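Local structure of RahU protein (Pseudomonas aeruginosa PAO1, 6ZC2) at residues 2-10 / 31-39. The protein interacts with the membrane lipid ceramide phosphorylethanolamine, as a bacterial member of the aegerolysin family. Residues are numbered along the deposited sequence; the frame is centred on the assembly and turned at random. Where two conformers were deposited one is given.
With EDO (1,2-ethanediol), chain K; EDO (1,2-ethanediol), chain C.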
ATOM      1  N   ALA A   2      -3.132   0.679  17.586  1.00 15.28           N
ATOM      2  CA  ALA A   2      -3.746  -0.599  17.912  1.00 13.55           C
ATOM      3  C   ALA A   2      -4.018  -1.376  16.630  1.00 12.04           C
ATOM      4  O   ALA A   2      -3.891  -0.841  15.529  1.00 12.40           O
ATOM      5  CB  ALA A   2      -5.033  -0.382  18.688  1.00 15.56           C
ATOM      6  N   TYR A   3      -4.381  -2.652  16.783  1.00 12.44           N
ATOM      7  CA  TYR A   3      -4.743  -3.470  15.633  1.00 12.07           C
ATOM      8  C   TYR A   3      -5.954  -2.915  14.882  1.00 12.04           C
ATOM      9  O   TYR A   3      -6.105  -3.188  13.685  1.00 12.82           O
ATOM     10  CB  TYR A   3      -5.015  -4.905  16.098  1.00 12.05           C
ATOM     11  CG  TYR A   3      -3.781  -5.782  16.284  1.00 11.70           C
ATOM     12  CD1 TYR A   3      -2.489  -5.276  16.125  1.00 11.91           C
ATOM     13  CD2 TYR A   3      -3.920  -7.129  16.611  1.00 11.71           C
ATOM     14  CE1 TYR A   3      -1.374  -6.094  16.287  1.00 11.63           C
ATOM     15  CE2 TYR A   3      -2.813  -7.956  16.766  1.00 11.49           C
ATOM     16  CZ  TYR A   3      -1.542  -7.432  16.601  1.00 11.62           C
ATOM     17  OH  TYR A   3      -0.428  -8.236  16.750  1.00 12.48           O
ATOM     18  N   ALA A   4      -6.813  -2.136  15.549  1.00 12.78           N
ATOM     19  CA  ALA A   4      -8.023  -1.622  14.911  1.00 14.08           C
ATOM     20  C   ALA A   4      -7.733  -0.589  13.827  1.00 12.88           C
ATOM     21  O   ALA A   4      -8.605  -0.328  12.989  1.00 14.21           O
ATOM     22  CB  ALA A   4      -8.977  -1.044  15.959  1.00 15.81           C
ATOM     23  N   GLU A   5      -6.547   0.016  13.827  1.00 11.83           N
ATOM     24  CA  GLU A   5      -6.127   0.894  12.738  1.00 11.65           C
ATOM     25  C   GLU A   5      -5.341   0.044  11.745  1.00 10.44           C
ATOM     26  O   GLU A   5      -4.255  -0.441  12.070  1.00 11.54           O
ATOM     27  CB  GLU A   5      -5.270   2.036  13.283  1.00 13.25           C
ATOM     28  CG  GLU A   5      -6.029   3.000  14.201  1.00 15.75           C
ATOM     29  CD  GLU A   5      -6.166   2.489  15.628  1.00 17.88           C
ATOM     30  OE1 GLU A   5      -5.175   1.936  16.151  1.00 19.39           O
ATOM     31  OE2 GLU A   5      -7.254   2.649  16.228  1.00 19.17           O
ATOM     32  N   TRP A   6      -5.894  -0.158  10.547  1.00 10.65           N
ATOM     33  CA  TRP A   6      -5.246  -1.016   9.562  1.00 10.13           C
ATOM     34  C   TRP A   6      -5.640  -0.608   8.148  1.00 10.25           C
ATOM     35  O   TRP A   6      -6.705  -0.018   7.917  1.00 10.69           O
ATOM     36  CB  TRP A   6      -5.557  -2.506   9.802  1.00 10.80           C
ATOM     37  CG  TRP A   6      -7.012  -2.888   9.594  1.00 10.81           C
ATOM     38  CD1 TRP A   6      -8.031  -2.759  10.502  1.00 11.32           C
ATOM     39  CD2 TRP A   6      -7.605  -3.462   8.413  1.00 10.75           C
ATOM     40  NE1 TRP A   6      -9.211  -3.208   9.964  1.00 12.04           N
ATOM     41  CE2 TRP A   6      -8.980  -3.638   8.683  1.00 11.37           C
ATOM     42  CE3 TRP A   6      -7.109  -3.836   7.159  1.00 10.78           C
ATOM     43  CZ2 TRP A   6      -9.863  -4.183   7.749  1.00 12.75           C
ATOM     44  CZ3 TRP A   6      -7.992  -4.372   6.227  1.00 11.50           C
ATOM     45  CH2 TRP A   6      -9.354  -4.545   6.532  1.00 12.22           C
ATOM     46  N   ILE A   7      -4.751  -0.950   7.205  1.00  9.64           N
ATOM     47  CA  ILE A   7      -4.966  -0.827   5.768  1.00  9.28           C
ATOM     48  C   ILE A   7      -4.468  -2.116   5.123  1.00  9.15           C
ATOM     49  O   ILE A   7      -3.517  -2.740   5.600  1.00  9.69           O
ATOM     50  CB  ILE A   7      -4.216   0.407   5.187  1.00  9.81           C
ATOM     51  CG1 ILE A   7      -4.563   0.633   3.704  1.00 10.50           C
ATOM     52  CG2 ILE A   7      -2.699   0.261   5.379  1.00 10.50           C
ATOM     53  CD1 ILE A   7      -3.942   1.883   3.102  1.00 10.94           C
ATOM     54  N   ALA A   8      -5.115  -2.523   4.033  1.00  9.32           N
ATOM     55  CA  ALA A   8      -4.618  -3.622   3.213  1.00  9.34           C
ATOM     56  C   ALA A   8      -4.755  -3.196   1.760  1.00  8.89           C
ATOM     57  O   ALA A   8      -5.864  -2.894   1.307  1.00 10.09           O
ATOM     58  CB  ALA A   8      -5.379  -4.924   3.495  1.00 10.38           C
ATOM     59  N   VAL A   9      -3.632  -3.156   1.040  1.00  8.81           N
ATOM     60  CA  VAL A   9      -3.580  -2.659  -0.332  1.00  8.68           C
ATOM     61  C   VAL A   9      -3.460  -3.844  -1.282  1.00  8.90           C
ATOM     62  O   VAL A   9      -2.463  -4.578  -1.248  1.00  9.65           O
ATOM     63  CB  VAL A   9      -2.414  -1.678  -0.528  1.00  9.34           C
ATOM     64  CG1 VAL A   9      -2.476  -1.069  -1.918  1.00 10.39           C
ATOM     65  CG2 VAL A   9      -2.423  -0.602   0.563  1.00 10.74           C
ATOM     66  N   LYS A  10      -4.464  -4.024  -2.143  1.00  8.97           N
ATOM     67  CA  LYS A  10      -4.449  -5.073  -3.163  1.00  8.88           C
ATOM     68  C   LYS A  10      -3.733  -4.519  -4.392  1.00  8.92           C
ATOM     69  O   LYS A  10      -4.236  -3.599  -5.044  1.00  9.61           O
ATOM     70  CB  LYS A  10      -5.876  -5.491  -3.512  1.00  9.70           C
ATOM     71  CG  LYS A  10      -5.953  -6.612  -4.537  1.00 10.50           C
ATOM     72  CD  LYS A  10      -7.396  -6.974  -4.875  1.00 10.99           C
ATOM     73  CE  LYS A  10      -7.457  -7.962  -6.030  1.00 11.79           C
ATOM     74  NZ  LYS A  10      -8.808  -8.597  -6.151  1.00 12.04           N
ATOM     75  N   LYS A  31       3.225  -1.624  11.840  1.00 11.36           N
ATOM     76  CA  LYS A  31       3.979  -2.765  11.341  0.75 11.10           C
ATOM     77  C   LYS A  31       3.327  -3.275  10.061  1.00 10.32           C
ATOM     78  O   LYS A  31       2.153  -3.000   9.793  1.00 10.75           O
ATOM     79  CB  LYS A  31       4.045  -3.887  12.379  0.75 13.15           C
ATOM     80  CG  LYS A  31       2.757  -4.585  12.624  0.75 13.31           C
ATOM     81  CD  LYS A  31       2.962  -5.532  13.777  0.75 14.58           C
ATOM     82  CE  LYS A  31       1.760  -6.399  13.961  0.75 14.79           C
ATOM     83  NZ  LYS A  31       1.921  -7.408  15.056  0.75 10.53           N
ATOM     84  N   PHE A  32       4.089  -4.038   9.277  1.00  9.96           N
ATOM     85  CA  PHE A  32       3.524  -4.789   8.163  1.00  9.50           C
ATOM     86  C   PHE A  32       3.159  -6.186   8.665  1.00  9.65           C
ATOM     87  O   PHE A  32       3.803  -6.725   9.573  1.00 10.95           O
ATOM     88  CB  PHE A  32       4.534  -4.913   7.015  1.00  9.98           C
ATOM     89  CG  PHE A  32       4.758  -3.638   6.242  1.00  9.72           C
ATOM     90  CD1 PHE A  32       3.750  -3.094   5.453  1.00 10.14           C
ATOM     91  CD2 PHE A  32       5.995  -2.999   6.276  1.00 11.22           C
ATOM     92  CE1 PHE A  32       3.972  -1.930   4.722  1.00 10.85           C
ATOM     93  CE2 PHE A  32       6.221  -1.834   5.543  1.00 11.67           C
ATOM     94  CZ  PHE A  32       5.210  -1.300   4.768  1.00 11.79           C
ATOM     95  N   TYR A  33       2.121  -6.781   8.069  1.00  9.81           N
ATOM     96  CA  TYR A  33       1.702  -8.120   8.457  1.00 10.53           C
ATOM     97  C   TYR A  33       1.240  -8.912   7.241  1.00 10.12           C
ATOM     98  O   TYR A  33       0.876  -8.350   6.207  1.00 10.68           O
ATOM     99  CB  TYR A  33       0.630  -8.093   9.544  1.00 10.79           C
ATOM    100  CG  TYR A  33      -0.737  -7.568   9.162  1.00  9.86           C
ATOM    101  CD1 TYR A  33      -1.027  -6.209   9.217  1.00 10.32           C
ATOM    102  CD2 TYR A  33      -1.765  -8.440   8.818  1.00 10.28           C
ATOM    103  CE1 TYR A  33      -2.305  -5.733   8.924  1.00  9.97           C
ATOM    104  CE2 TYR A  33      -3.048  -7.977   8.533  1.00 10.63           C
ATOM    105  CZ  TYR A  33      -3.310  -6.623   8.589  1.00 10.21           C
ATOM    106  OH  TYR A  33      -4.576  -6.144   8.322  1.00 10.93           O
ATOM    107  N   ARG A  34       1.242 -10.237   7.387  1.00 10.98           N
ATOM    108  CA  ARG A  34       0.821 -11.142   6.318  1.00 11.40           C
ATOM    109  C   ARG A  34      -0.701 -11.216   6.334  1.00 10.93           C
ATOM    110  O   ARG A  34      -1.290 -11.919   7.161  1.00 11.51           O
ATOM    111  CB  ARG A  34       1.456 -12.516   6.512  1.00 13.80           C
ATOM    112  CG  ARG A  34       1.322 -13.433   5.310  1.00 15.56           C
ATOM    113  CD  ARG A  34       1.736 -14.871   5.631  1.00 17.98           C
ATOM    114  NE  ARG A  34       3.095 -14.959   6.163  1.00 20.69           N
ATOM    115  CZ  ARG A  34       4.192 -15.027   5.413  1.00 23.26           C
ATOM    116  NH1 ARG A  34       4.097 -15.015   4.091  1.00 24.22           N
ATOM    117  NH2 ARG A  34       5.386 -15.105   5.985  1.00 24.98           N
ATOM    118  N   TYR A  35      -1.342 -10.474   5.426  1.00 10.81           N
ATOM    119  CA  TYR A  35      -2.802 -10.379   5.406  1.00 10.80           C
ATOM    120  C   TYR A  35      -3.386 -11.791   5.367  1.00 11.17           C
ATOM    121  O   TYR A  35      -2.951 -12.613   4.559  1.00 12.68           O
ATOM    122  CB  TYR A  35      -3.206  -9.590   4.148  1.00 10.87           C
ATOM    123  CG  TYR A  35      -4.604  -8.996   4.177  1.00 10.15           C
ATOM    124  CD1 TYR A  35      -5.031  -8.218   5.250  1.00 10.42           C
ATOM    125  CD2 TYR A  35      -5.485  -9.185   3.113  1.00 11.03           C
ATOM    126  CE1 TYR A  35      -6.305  -7.674   5.288  1.00 10.69           C
ATOM    127  CE2 TYR A  35      -6.769  -8.638   3.137  1.00 11.32           C
ATOM    128  CZ  TYR A  35      -7.169  -7.880   4.232  1.00 11.07           C
ATOM    129  OH  TYR A  35      -8.433  -7.328   4.296  1.00 12.31           O
ATOM    130  N   THR A  36      -4.341 -12.111   6.254  1.00 11.12           N
ATOM    131  CA  THR A  36      -5.115 -11.220   7.110  1.00 11.72           C
ATOM    132  C   THR A  36      -4.741 -11.293   8.604  1.00 10.81           C
ATOM    133  O   THR A  36      -5.493 -10.806   9.447  1.00 12.03           O
ATOM    134  CB  THR A  36      -6.620 -11.603   7.018  1.00 13.51           C
ATOM    135  OG1 THR A  36      -6.777 -12.991   7.342  1.00 15.36           O
ATOM    136  CG2 THR A  36      -7.175 -11.359   5.613  1.00 14.83           C
ATOM    137  N   ASN A  37      -3.588 -11.888   8.933  1.00 10.26           N
ATOM    138  CA  ASN A  37      -3.209 -12.188  10.320  1.00 10.58           C
ATOM    139  C   ASN A  37      -2.290 -11.103  10.886  1.00 10.12           C
ATOM    140  O   ASN A  37      -1.082 -11.095  10.622  1.00 10.61           O
ATOM    141  CB  ASN A  37      -2.540 -13.557  10.392  1.00 11.59           C
ATOM    142  CG  ASN A  37      -2.191 -13.952  11.808  1.00 12.11           C
ATOM    143  OD1 ASN A  37      -2.523 -13.247  12.762  1.00 12.67           O
ATOM    144  ND2 ASN A  37      -1.527 -15.088  11.956  1.00 13.58           N
ATOM    145  N   LYS A  38      -2.857 -10.219  11.715  1.00  9.72           N
ATOM    146  CA  LYS A  38      -2.096  -9.102  12.275  1.00 10.35           C
ATOM    147  C   LYS A  38      -0.968  -9.539  13.210  1.00 10.04           C
ATOM    148  O   LYS A  38      -0.048  -8.746  13.453  1.00 11.14           O
ATOM    149  CB  LYS A  38      -3.040  -8.113  12.967  1.00 10.81           C
ATOM    150  CG  LYS A  38      -4.011  -7.445  12.000  1.00 10.71           C
ATOM    151  CD  LYS A  38      -5.056  -6.582  12.695  1.00 11.38           C
ATOM    152  CE  LYS A  38      -6.125  -6.135  11.697  1.00 12.34           C
ATOM    153  NZ  LYS A  38      -7.270  -5.452  12.360  1.00 12.56           N
ATOM    154  N   ASP A  39      -1.002 -10.774  13.730  1.00 10.91           N
ATOM    155  CA  ASP A  39       0.098 -11.277  14.550  1.00 11.22           C
ATOM    156  C   ASP A  39       1.296 -11.742  13.728  1.00 12.10           C
ATOM    157  O   ASP A  39       2.376 -11.937  14.296  1.00 14.79           O
ATOM    158  CB  ASP A  39      -0.367 -12.458  15.412  1.00 11.75           C
ATOM    159  CG  ASP A  39      -1.177 -12.038  16.630  1.00 11.31           C
ATOM    160  OD1 ASP A  39      -1.060 -10.878  17.078  1.00 12.46           O
ATOM    161  OD2 ASP A  39      -1.923 -12.893  17.151  1.00 12.50           O
TER
HETATM  162  C1  EDO K 210      -8.901  -8.064   8.801  0.80 30.24           C
HETATM  163  O1  EDO K 210      -8.879  -9.395   8.270  0.80 32.94           O
HETATM  164  C2  EDO K 210      -7.563  -7.364   8.590  0.80 32.23           C
HETATM  165  O2  EDO K 210      -6.460  -8.232   8.888  0.80 11.45           O
HETATM  166  C1  EDO C 202       3.286  -8.634   2.669  0.80 13.70           C
HETATM  167  O1  EDO C 202       2.820  -9.846   3.280  0.80 13.46           O
HETATM  168  C2  EDO C 202       3.085  -7.489   3.647  0.80 12.83           C
HETATM  169  O2  EDO C 202       1.691  -7.294   3.893  0.80 10.87           O
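Lys38 CB sits over the centre of one face of the Tyr3 ring, a CH-pi contact 3.8 Å from the centroid, while Asp39 OD1 meets the same ring at its edge, in plane. The Trp6 indole carries the ammonium group of Lys38 over a face, in a cation-pi contact 3.8 Å from NZ to the centroid of the five-membered ring; C2 of an ethanediol lies over the same face, offset toward the rim. Tyr35 is held between Thr36 CG2 on one face and Ala8 CB on the other, 3.4 Å from Tyr35 CE1.

In this aegerolysin beta-sandwich, strand 58-63 lies between strands 6-13 and 29-34 of one sheet. Tyr3, Lys38 and Asp39 meet beyond the strand ends, while Trp6, Ala8, Tyr33 and Tyr35 bring their side chains together over strand 58-63. Lys38 runs extended beyond CG, antiparallel to the Tyr3 side chain, and donates a hydrogen bond from NZ to Tyr3 O at 2.9 Å, from 48° above the carbonyl plane. Tyr35 OH touches Trp6 CZ3 but is hydrogen-bonded to Glu127. The ethanediol, probably from the crystallisation liquor, is hydrogen-bonded through O2 to Tyr33 OH and weakly to Thr36 O.

In one conformer of Lys31, its NZ donates to Tyr3 OH at 3.0 Å; the same hydroxyl donates to Asp39 OD1 at 2.7 Å, meeting that oxygen nearly along its C-O axis.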